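Local coordinates for putative isochorismatase hydrolase (Oleispira antarctica, PDB 3LQY), which probably acts as a hydrolase of the isochorismatase family, built on an alpha/beta fold and relying on an active-site cysteine, at residues 93-97 with 98-102; 171-174 with 175-179; 132-136 with 137-141; 42-45 with 46-50. One frame throughout, in Å; residues are numbered along the deposited sequence.

In the fold
The four contacts are all local and follow one another in series, so none encloses or crosses another. Nearest the N terminus, contact 4 joins the last two turns of helix 33-49. Contact 1 then folds up the loop between strand 90-93 and helix 104-110. Contact 3 turns the chain out of helix 128-137 and into strand 140-149, and contact 2 does the like between helix 162-173 and strand 179-181. The last two lead into neighbouring strands, Asn179 N probably bonding Cys141 O, with centres about 11 Å apart, while Phe99 of contact 1 packs on the helix of contact 3. Contact 4 touches none of the others; its centre is about 25 Å from that of contact 1.

Contact 1 of 4, residues 93-97 with 98-102; sequences KHQIN and SFRDT
Past strand 90-93 the chain doubles back through a type I beta turn, Asn97 to Arg100, in a loop that leaves Lys93 beside the probable active site. Arg100 N gives a hydrogen bond to Asn97 O (3.1 Å), closing the turn. Asparagine suits the first position because its short amide can reach over the backbone: with CG anti to the backbone N (chi1 -178°), OD1 accepts from Phe99 N at 2.9 Å, an Asx turn laid over the beta turn. That bond is fairly straight, 162° at the hydrogen, although the donor stands above the plane of the amide.

On the outer side, Gln95 and Arg100 lie against each other, the amide stacked on one guanidinium face with the two planes 17° apart. Gln95 NE2 is 3.6 Å from Arg100 NH2, and the aliphatic stems pack below, CG to CG 3.7 Å.

The inner side belongs to Lys93, whose methylenes run past Ser98 (CD to OG 3.4 Å) and whose CB meets the methyl CG2 of Thr102 at 3.6 Å. A bend at the last torsion brings NZ to Gln95 O (2.8 Å). A water links Ile96 O with Ser98 OG, so serine puts a small hydroxyl within reach of a water in a buried spot.

Lys93 NZ also bonds His59 and the sulfinic acid of oxidised Cys126, and makes a long, weak ion pair with Asp14, consistent with the family's Asp-Lys-Cys triad. Strand 54-59 flanks Lys93 and Ser98, while Phe99 reaches between helices 104-110 and 128-137.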
loop_
_atom_site.group_PDB
_atom_site.type_symbol
_atom_site.label_atom_id
_atom_site.label_comp_id
_atom_site.label_asym_id
_atom_site.label_seq_id
_atom_site.Cartn_x
_atom_site.Cartn_y
_atom_site.Cartn_z
ATOM N N LYS A 93 -6.090 8.222 -6.672
ATOM C CA LYS A 93 -6.406 7.277 -7.767
ATOM C C LYS A 93 -7.885 6.898 -7.759
ATOM O O LYS A 93 -8.578 7.046 -6.744
ATOM C CB LYS A 93 -5.558 6.033 -7.650
ATOM C CG LYS A 93 -5.965 5.029 -6.589
ATOM C CD LYS A 93 -5.008 3.855 -6.586
ATOM C CE LYS A 93 -5.399 2.745 -5.588
ATOM N NZ LYS A 93 -6.661 1.973 -5.938
ATOM N N HIS A 94 -8.354 6.414 -8.905
ATOM C CA HIS A 94 -9.748 5.978 -9.080
ATOM C C HIS A 94 -9.862 4.567 -9.646
ATOM O O HIS A 94 -10.955 4.057 -9.857
ATOM C CB HIS A 94 -10.483 6.982 -9.978
ATOM C CG HIS A 94 -10.314 8.413 -9.538
ATOM N ND1 HIS A 94 -10.787 8.883 -8.330
ATOM C CD2 HIS A 94 -9.695 9.461 -10.131
ATOM C CE1 HIS A 94 -10.490 10.166 -8.211
ATOM N NE2 HIS A 94 -9.819 10.536 -9.286
ATOM N N GLN A 95 -8.730 3.931 -9.870
ATOM C CA GLN A 95 -8.682 2.587 -10.477
ATOM C C GLN A 95 -7.984 1.660 -9.518
ATOM O O GLN A 95 -7.320 2.130 -8.605
ATOM C CB GLN A 95 -7.897 2.627 -11.800
ATOM C CG GLN A 95 -8.519 3.351 -12.968
ATOM C CD GLN A 95 -9.799 2.723 -13.476
ATOM O OE1 GLN A 95 -10.304 1.734 -12.931
ATOM N NE2 GLN A 95 -10.339 3.304 -14.530
ATOM N N ILE A 96 -8.033 0.335 -9.767
ATOM C CA ILE A 96 -7.380 -0.586 -8.872
ATOM C C ILE A 96 -5.855 -0.379 -8.892
ATOM O O ILE A 96 -5.198 -0.302 -7.835
ATOM C CB ILE A 96 -7.726 -2.061 -9.251
ATOM C CG1 ILE A 96 -9.224 -2.311 -9.182
ATOM C CG2 ILE A 96 -6.991 -3.028 -8.365
ATOM C CD1 ILE A 96 -9.711 -3.388 -10.122
ATOM N N ASN A 97 -5.300 -0.411 -10.116
ATOM C CA ASN A 97 -3.887 -0.185 -10.351
ATOM C C ASN A 97 -3.504 1.247 -10.081
ATOM O O ASN A 97 -4.033 2.142 -10.720
ATOM C CB ASN A 97 -3.600 -0.526 -11.820
ATOM C CG ASN A 97 -2.141 -0.376 -12.222
ATOM O OD1 ASN A 97 -1.331 0.171 -11.491
ATOM N ND2 ASN A 97 -1.785 -0.944 -13.407
ATOM N N SER A 98 -2.522 1.447 -9.206
ATOM C CA SER A 98 -2.144 2.777 -8.737
ATOM C C SER A 98 -1.411 3.601 -9.813
ATOM O O SER A 98 -1.280 4.825 -9.676
ATOM C CB SER A 98 -1.282 2.677 -7.462
ATOM O OG SER A 98 -2.032 2.278 -6.328
ATOM N N PHE A 99 -0.941 2.953 -10.881
ATOM C CA PHE A 99 -0.346 3.691 -12.020
ATOM C C PHE A 99 -1.373 4.111 -13.052
ATOM O O PHE A 99 -1.034 4.865 -13.954
ATOM C CB PHE A 99 0.702 2.836 -12.779
ATOM C CG PHE A 99 1.939 2.545 -11.987
ATOM C CD1 PHE A 99 2.990 3.447 -11.958
ATOM C CD2 PHE A 99 2.053 1.370 -11.268
ATOM C CE1 PHE A 99 4.129 3.195 -11.206
ATOM C CE2 PHE A 99 3.178 1.120 -10.493
ATOM C CZ PHE A 99 4.229 2.028 -10.479
ATOM N N ARG A 100 -2.581 3.565 -13.011
ATOM C CA ARG A 100 -3.555 3.796 -14.076
ATOM C C ARG A 100 -4.270 5.129 -13.951
ATOM O O ARG A 100 -4.986 5.365 -12.965
ATOM C CB ARG A 100 -4.583 2.687 -14.096
ATOM C CG ARG A 100 -5.580 2.787 -15.203
ATOM C CD ARG A 100 -6.306 1.481 -15.377
ATOM N NE ARG A 100 -7.499 1.640 -16.194
ATOM C CZ ARG A 100 -8.456 0.728 -16.328
ATOM N NH1 ARG A 100 -8.357 -0.448 -15.723
ATOM N NH2 ARG A 100 -9.514 0.986 -17.095
ATOM N N ASP A 101 -4.106 5.965 -14.979
ATOM C CA ASP A 101 -4.688 7.338 -15.021
ATOM C C ASP A 101 -4.284 8.213 -13.829
ATOM O O ASP A 101 -4.972 9.178 -13.500
ATOM C CB ASP A 101 -6.230 7.297 -15.135
ATOM C CG ASP A 101 -6.715 6.608 -16.416
ATOM O OD1 ASP A 101 -6.054 6.742 -17.471
ATOM O OD2 ASP A 101 -7.775 5.944 -16.360
ATOM N N THR A 102 -3.174 7.874 -13.187
ATOM C CA THR A 102 -2.640 8.647 -12.089
ATOM C C THR A 102 -1.303 9.201 -12.514
ATOM O O THR A 102 -0.805 8.899 -13.573
ATOM C CB THR A 102 -2.419 7.805 -10.795
ATOM O OG1 THR A 102 -1.226 7.018 -10.931
ATOM C CG2 THR A 102 -3.621 6.954 -10.498
HETATM O O HOH W 1 -7.301 6.752 -11.335
HETATM O O HOH W 2 -2.706 -0.433 -6.964
#

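Contact 2 of 4, residues 171-174 with 175-179; sequences SALS and FAYAN
The carbonyl of Leu173, last residue of helix 162-173, takes two backbone bonds from opposite faces of its plane, from Tyr177 N (3.0 Å) and Ala178 N (2.9 Å), as the chain curls under the helix end. Ser174 leaves helical angles, and Phe175, at a positive phi of 63°, turns the backbone back so that its N bonds Ala178 O. A single bridge pairs Ser174 with Ala178, supported by a CA-H...O contact of 3.5 Å from Ser174 CA to Ala178 O.

Leucine fits the inner side: its CD2 crosses the ring of Tyr177 at a slant, 4.0 Å from CD1, and so covers part of an aromatic whose hydroxyl makes a weak hydrogen bond with Arg132 NH1. On the outside, Ser174 OG stands anti to its own N (chi1 168°), which swings it to the Phe175 ring, 3.2 Å from CD1. The methyl of Ala176 is small enough to sit under the helix end, with CB 3.6 Å from Ala172 O.

Helix 128-137 receives Leu173 at Asp128 and Arg132, and Ala178 at Thr131. Ala178 also touches Cys141 and Val143 of strand 140-149, and Asn179 begins strand 179-181, an outermost strand of the sheet in this chain.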
loop_
_atom_site.group_PDB
_atom_site.type_symbol
_atom_site.label_atom_id
_atom_site.label_comp_id
_atom_site.label_asym_id
_atom_site.label_seq_id
_atom_site.Cartn_x
_atom_site.Cartn_y
_atom_site.Cartn_z
ATOM N N SER A 171 2.593 -15.339 -1.425
ATOM C CA SER A 171 3.368 -16.408 -2.044
ATOM C C SER A 171 3.537 -16.155 -3.533
ATOM O O SER A 171 4.639 -16.362 -4.105
ATOM C CB SER A 171 2.679 -17.738 -1.785
ATOM O OG SER A 171 3.409 -18.821 -2.304
ATOM N N ALA A 172 2.458 -15.740 -4.192
ATOM C CA ALA A 172 2.480 -15.507 -5.634
ATOM C C ALA A 172 3.508 -14.412 -5.944
ATOM O O ALA A 172 4.352 -14.581 -6.843
ATOM C CB ALA A 172 1.116 -15.106 -6.147
ATOM N N LEU A 173 3.494 -13.330 -5.167
ATOM C CA LEU A 173 4.393 -12.186 -5.399
ATOM C C LEU A 173 5.862 -12.510 -5.036
ATOM O O LEU A 173 6.778 -12.012 -5.675
ATOM C CB LEU A 173 3.928 -10.931 -4.682
ATOM C CG LEU A 173 2.601 -10.254 -5.088
ATOM C CD1 LEU A 173 2.231 -9.099 -4.105
ATOM C CD2 LEU A 173 2.636 -9.791 -6.532
ATOM N N SER A 174 6.081 -13.337 -4.021
ATOM C CA SER A 174 7.435 -13.604 -3.526
ATOM C C SER A 174 8.314 -14.255 -4.626
ATOM O O SER A 174 7.880 -15.136 -5.301
ATOM C CB SER A 174 7.301 -14.437 -2.252
ATOM O OG SER A 174 8.513 -14.994 -1.807
ATOM N N PHE A 175 9.513 -13.696 -4.836
ATOM C CA PHE A 175 10.468 -13.988 -5.913
ATOM C C PHE A 175 10.046 -13.707 -7.361
ATOM O O PHE A 175 10.886 -13.253 -8.187
ATOM C CB PHE A 175 10.970 -15.430 -5.777
ATOM C CG PHE A 175 11.572 -15.686 -4.442
ATOM C CD1 PHE A 175 10.864 -16.359 -3.457
ATOM C CD2 PHE A 175 12.828 -15.179 -4.148
ATOM C CE1 PHE A 175 11.418 -16.555 -2.206
ATOM C CE2 PHE A 175 13.397 -15.399 -2.913
ATOM C CZ PHE A 175 12.681 -16.080 -1.934
ATOM N N ALA A 176 8.789 -14.016 -7.698
ATOM C CA ALA A 176 8.336 -13.813 -9.049
ATOM C C ALA A 176 8.279 -12.358 -9.383
ATOM O O ALA A 176 8.631 -11.957 -10.477
ATOM C CB ALA A 176 7.012 -14.485 -9.290
ATOM N N TYR A 177 7.826 -11.576 -8.413
ATOM C CA TYR A 177 7.704 -10.146 -8.574
ATOM C C TYR A 177 8.397 -9.322 -7.500
ATOM O O TYR A 177 8.716 -8.158 -7.760
ATOM C CB TYR A 177 6.255 -9.791 -8.533
ATOM C CG TYR A 177 5.448 -10.174 -9.743
ATOM C CD1 TYR A 177 4.628 -11.288 -9.723
ATOM C CD2 TYR A 177 5.462 -9.390 -10.887
ATOM C CE1 TYR A 177 3.817 -11.575 -10.774
ATOM C CE2 TYR A 177 4.654 -9.657 -11.927
ATOM C CZ TYR A 177 3.813 -10.766 -11.870
ATOM O OH TYR A 177 2.935 -11.050 -12.896
ATOM N N ALA A 178 8.572 -9.847 -6.285
ATOM C CA ALA A 178 9.100 -8.980 -5.226
ATOM C C ALA A 178 9.834 -9.737 -4.132
ATOM O O ALA A 178 9.667 -10.932 -3.969
ATOM C CB ALA A 178 7.928 -8.091 -4.622
ATOM N N ASN A 179 10.707 -9.022 -3.418
ATOM C CA ASN A 179 11.148 -9.465 -2.088
ATOM C C ASN A 179 10.061 -9.219 -1.034
ATOM O O ASN A 179 9.806 -8.092 -0.643
ATOM C CB ASN A 179 12.451 -8.760 -1.633
ATOM C CG ASN A 179 12.964 -9.301 -0.301
ATOM O OD1 ASN A 179 12.893 -10.507 -0.057
ATOM N ND2 ASN A 179 13.489 -8.418 0.560
#

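Contact 3 of 4, residues 132-136 with 137-141; sequences RAAED and LGYEC
The Tyr139 ring turns an edge to the carbonyl of Ala134, whose carbon lies in the ring plane, and CD2 comes within 3.3 Å of Ala134 O. The same edge carbon touches the Ala134 methyl, with CD2 to CB 3.9 Å; the tyrosine side chain also touches Lys105, Leu108 and Asp109 of helix 104-110 and Leu116 of strand 115-121. Tyr139 completes a Schellman motif, the C-cap by which helix 128-137 ends before strand 140-149, part of an alpha/beta layered fold with a parallel sheet.

Tyr139 N reaches back to Ala134 O at 3.1 Å, and Gly138 N bonds Glu135 O at 3.0 Å. The first donor stands above the carbonyl plane, the second much farther out of it. Gly138 has a phi of 119°, where a beta carbon would crowd the carbonyl of Leu137; with no side chain, glycine can make the reversal. Ala134 O thus has one good donor, Tyr139 N, and weak ones in Gly138 N and Leu137 N.

Leu137 keeps the ordinary helical bond to Ala133 O. Its side chain, with CG beside the backbone N (chi1 -77°), lies close over that carbonyl and goes on to Phe99. A methyl suits Ala134, whose CB is wedged between Tyr139 CD2 and Cys141 SG. Under the turn, Glu135 CA lies 3.5 Å from Tyr139 O in an almost straight CA-H...O contact, and Cys141 SG fills the inner corner, 3.7 Å from Ala134 CB and equally far from Glu135 N.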
loop_
_atom_site.group_PDB
_atom_site.type_symbol
_atom_site.label_atom_id
_atom_site.label_comp_id
_atom_site.label_asym_id
_atom_site.label_seq_id
_atom_site.Cartn_x
_atom_site.Cartn_y
_atom_site.Cartn_z
ATOM N N ARG A 132 2.853 -5.926 -9.336
ATOM C CA ARG A 132 3.045 -6.519 -10.666
ATOM C C ARG A 132 3.208 -5.454 -11.711
ATOM O O ARG A 132 4.059 -5.591 -12.592
ATOM C CB ARG A 132 1.857 -7.399 -11.017
ATOM C CG ARG A 132 1.761 -8.586 -10.116
ATOM C CD ARG A 132 0.680 -9.532 -10.620
ATOM N NE ARG A 132 0.444 -10.640 -9.715
ATOM C CZ ARG A 132 0.380 -11.937 -10.032
ATOM N NH1 ARG A 132 0.599 -12.385 -11.280
ATOM N NH2 ARG A 132 0.126 -12.795 -9.078
ATOM N N ALA A 133 2.464 -4.349 -11.593
ATOM C CA ALA A 133 2.625 -3.257 -12.550
ATOM C C ALA A 133 4.022 -2.623 -12.439
ATOM O O ALA A 133 4.673 -2.324 -13.468
ATOM C CB ALA A 133 1.525 -2.201 -12.372
ATOM N N ALA A 134 4.475 -2.424 -11.196
ATOM C CA ALA A 134 5.764 -1.790 -10.931
ATOM C C ALA A 134 6.937 -2.647 -11.410
ATOM O O ALA A 134 7.842 -2.141 -12.050
ATOM C CB ALA A 134 5.921 -1.449 -9.446
ATOM N N GLU A 135 6.931 -3.922 -11.041
ATOM C CA GLU A 135 8.005 -4.831 -11.433
ATOM C C GLU A 135 8.068 -4.867 -12.959
ATOM O O GLU A 135 9.156 -4.798 -13.547
ATOM C CB GLU A 135 7.769 -6.209 -10.829
ATOM C CG GLU A 135 9.005 -7.113 -10.830
ATOM C CD GLU A 135 9.338 -7.614 -12.204
ATOM O OE1 GLU A 135 8.395 -7.665 -13.034
ATOM O OE2 GLU A 135 10.512 -7.969 -12.455
ATOM N N ASP A 136 6.913 -4.961 -13.614
ATOM C CA ASP A 136 6.858 -4.919 -15.093
ATOM C C ASP A 136 7.354 -3.615 -15.685
ATOM O O ASP A 136 7.886 -3.592 -16.791
ATOM C CB ASP A 136 5.444 -5.169 -15.628
ATOM C CG ASP A 136 5.021 -6.612 -15.537
ATOM O OD1 ASP A 136 5.881 -7.515 -15.329
ATOM O OD2 ASP A 136 3.793 -6.871 -15.693
ATOM N N LEU A 137 7.199 -2.516 -14.960
ATOM C CA LEU A 137 7.708 -1.240 -15.437
ATOM C C LEU A 137 9.197 -1.115 -15.219
ATOM O O LEU A 137 9.797 -0.216 -15.769
ATOM C CB LEU A 137 7.017 -0.081 -14.725
ATOM C CG LEU A 137 5.603 0.233 -15.206
ATOM C CD1 LEU A 137 4.952 1.295 -14.249
ATOM C CD2 LEU A 137 5.591 0.686 -16.665
ATOM N N GLY A 138 9.769 -1.953 -14.363
ATOM C CA GLY A 138 11.193 -1.937 -14.114
ATOM C C GLY A 138 11.710 -1.647 -12.719
ATOM O O GLY A 138 12.926 -1.668 -12.518
ATOM N N TYR A 139 10.831 -1.363 -11.752
ATOM C CA TYR A 139 11.269 -1.158 -10.377
ATOM C C TYR A 139 11.578 -2.457 -9.688
ATOM O O TYR A 139 10.897 -3.454 -9.928
ATOM C CB TYR A 139 10.163 -0.452 -9.550
ATOM C CG TYR A 139 9.717 0.859 -10.156
ATOM C CD1 TYR A 139 10.375 2.048 -9.858
ATOM C CD2 TYR A 139 8.627 0.911 -11.024
ATOM C CE1 TYR A 139 9.986 3.237 -10.433
ATOM C CE2 TYR A 139 8.214 2.111 -11.599
ATOM C CZ TYR A 139 8.898 3.278 -11.303
ATOM O OH TYR A 139 8.478 4.485 -11.861
ATOM N N GLU A 140 12.585 -2.467 -8.819
ATOM C CA GLU A 140 12.789 -3.626 -7.934
ATOM C C GLU A 140 11.837 -3.429 -6.761
ATOM O O GLU A 140 11.819 -2.366 -6.160
ATOM C CB GLU A 140 14.230 -3.717 -7.446
ATOM C CG GLU A 140 15.222 -3.770 -8.548
ATOM C CD GLU A 140 16.626 -3.820 -8.032
ATOM O OE1 GLU A 140 16.810 -3.882 -6.797
ATOM O OE2 GLU A 140 17.539 -3.758 -8.852
ATOM N N CYS A 141 11.011 -4.432 -6.473
ATOM C CA CYS A 141 9.952 -4.270 -5.498
ATOM C C CYS A 141 10.203 -5.161 -4.309
ATOM O O CYS A 141 10.707 -6.299 -4.450
ATOM C CB CYS A 141 8.613 -4.665 -6.119
ATOM S SG CYS A 141 8.088 -3.637 -7.486
#

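Contact 4 of 4, residues 42-45 with 46-50; sequences KLLA and KFRQQ
Leu44 and Arg48, one helical turn apart, make the closest side-chain packing here: a leucine methyl lies over one face of the guanidinium, with Leu44 CD2 3.2 Å from Arg48 NE and 3.3 Å from its CZ. The other methyl takes the far end, CD1 standing 3.7 Å from NH1. Arg48 can lie there because its chain is extended from CG to NE, after CG has left beside the backbone N (chi1 -69°); its methylenes pass over the carbonyl of Leu44, with CG to Leu44 O 3.3 Å. Leu44 thus covers one guanidinium face, and the polar atoms are held from outside the helix: NE by a salt bridge to Glu88, NH2 by a hydrogen bond to Ala83 O.

Phe47 brings a ring edge to Leu43 O, with CD1 3.6 Å away. Leu43 CD2 meets Phe47 CE1 more loosely at 4.4 Å. These are the last two turns of helix 33-49, held by regular i to i+4 bonds such as Phe47 N to Leu43 O at 3.0 Å, and the helix packs on the parallel sheet of the alpha/beta fold. Large apolar residues suit the side that meets the sheet, where Leu43 and Phe47 rest on Leu10, Leu44 on Leu12, and Leu44 and Phe47 on Val54.

The side turned to solvent is far slacker. Ala45 offers just a methyl there, and Lys46 has a long chain that bends at its second torsion (chi2 51°). Lys42, whose amine bonds Gln39, touches Asp184 and Ile187 of helix 183-187.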
loop_
_atom_site.group_PDB
_atom_site.type_symbol
_atom_site.label_atom_id
_atom_site.label_comp_id
_atom_site.label_asym_id
_atom_site.label_seq_id
_atom_site.Cartn_x
_atom_site.Cartn_y
_atom_site.Cartn_z
ATOM N N LYS A 42 5.833 1.818 11.601
ATOM C CA LYS A 42 7.227 1.428 11.917
ATOM C C LYS A 42 8.144 1.734 10.706
ATOM O O LYS A 42 9.189 2.355 10.831
ATOM C CB LYS A 42 7.226 -0.068 12.240
ATOM C CG LYS A 42 8.173 -0.576 13.286
ATOM C CD LYS A 42 7.751 -1.994 13.758
ATOM C CE LYS A 42 6.527 -1.905 14.723
ATOM N NZ LYS A 42 6.210 -3.223 15.356
ATOM N N LEU A 43 7.752 1.277 9.517
ATOM C CA LEU A 43 8.518 1.549 8.279
ATOM C C LEU A 43 8.546 3.029 7.935
ATOM O O LEU A 43 9.589 3.612 7.607
ATOM C CB LEU A 43 7.930 0.751 7.081
ATOM C CG LEU A 43 8.442 -0.677 7.013
ATOM C CD1 LEU A 43 7.480 -1.656 6.299
ATOM C CD2 LEU A 43 9.797 -0.670 6.307
ATOM N N LEU A 44 7.399 3.660 8.086
ATOM C CA LEU A 44 7.272 5.093 7.839
ATOM C C LEU A 44 8.301 5.898 8.636
ATOM O O LEU A 44 8.904 6.869 8.140
ATOM C CB LEU A 44 5.894 5.556 8.293
ATOM C CG LEU A 44 5.144 6.495 7.347
ATOM C CD1 LEU A 44 4.078 7.098 8.114
ATOM C CD2 LEU A 44 5.985 7.560 6.674
ATOM N N ALA A 45 8.450 5.503 9.900
ATOM C CA ALA A 45 9.330 6.192 10.838
ATOM C C ALA A 45 10.794 5.989 10.446
ATOM O O ALA A 45 11.609 6.911 10.538
ATOM C CB ALA A 45 9.079 5.706 12.284
ATOM N N LYS A 46 11.132 4.776 10.025
ATOM C CA LYS A 46 12.490 4.471 9.560
ATOM C C LYS A 46 12.891 5.306 8.328
ATOM O O LYS A 46 13.975 5.869 8.287
ATOM C CB LYS A 46 12.626 2.970 9.276
ATOM C CG LYS A 46 14.087 2.490 9.023
ATOM C CD LYS A 46 15.056 2.952 10.131
ATOM C CE LYS A 46 16.243 2.040 10.269
ATOM N NZ LYS A 46 17.021 2.305 11.498
ATOM N N PHE A 47 12.006 5.399 7.337
ATOM C CA PHE A 47 12.292 6.123 6.078
ATOM C C PHE A 47 12.534 7.609 6.351
ATOM O O PHE A 47 13.515 8.193 5.847
ATOM C CB PHE A 47 11.158 5.915 5.029
ATOM C CG PHE A 47 11.410 4.770 4.078
ATOM C CD1 PHE A 47 11.321 3.446 4.512
ATOM C CD2 PHE A 47 11.762 5.018 2.753
ATOM C CE1 PHE A 47 11.587 2.343 3.595
ATOM C CE2 PHE A 47 12.027 3.934 1.835
ATOM C CZ PHE A 47 11.960 2.619 2.280
ATOM N N ARG A 48 11.660 8.204 7.178
ATOM C CA ARG A 48 11.764 9.607 7.520
ATOM C C ARG A 48 13.017 9.861 8.362
ATOM O O ARG A 48 13.660 10.888 8.208
ATOM C CB ARG A 48 10.533 10.086 8.308
ATOM C CG ARG A 48 9.255 10.130 7.502
ATOM C CD ARG A 48 8.050 10.224 8.405
ATOM N NE ARG A 48 6.838 10.484 7.641
ATOM C CZ ARG A 48 5.613 10.526 8.173
ATOM N NH1 ARG A 48 5.451 10.310 9.475
ATOM N NH2 ARG A 48 4.550 10.783 7.411
ATOM N N GLN A 49 13.315 8.915 9.254
ATOM C CA GLN A 49 14.528 8.903 10.061
ATOM C C GLN A 49 15.795 8.898 9.187
ATOM O O GLN A 49 16.791 9.519 9.551
ATOM C CB GLN A 49 14.530 7.702 11.028
ATOM C CG GLN A 49 15.750 7.618 11.983
ATOM C CD GLN A 49 16.306 6.199 12.113
ATOM O OE1 GLN A 49 16.800 5.616 11.140
ATOM N NE2 GLN A 49 16.245 5.650 13.324
ATOM N N GLN A 50 15.753 8.199 8.052
ATOM C CA GLN A 50 16.796 8.330 7.034
ATOM C C GLN A 50 16.350 9.456 6.078
ATOM O O GLN A 50 15.397 10.186 6.372
ATOM C CB GLN A 50 17.047 6.985 6.323
ATOM C CG GLN A 50 17.372 5.834 7.273
ATOM C CD GLN A 50 18.567 6.132 8.147
ATOM O OE1 GLN A 50 19.685 6.315 7.659
ATOM N NE2 GLN A 50 18.333 6.219 9.454
#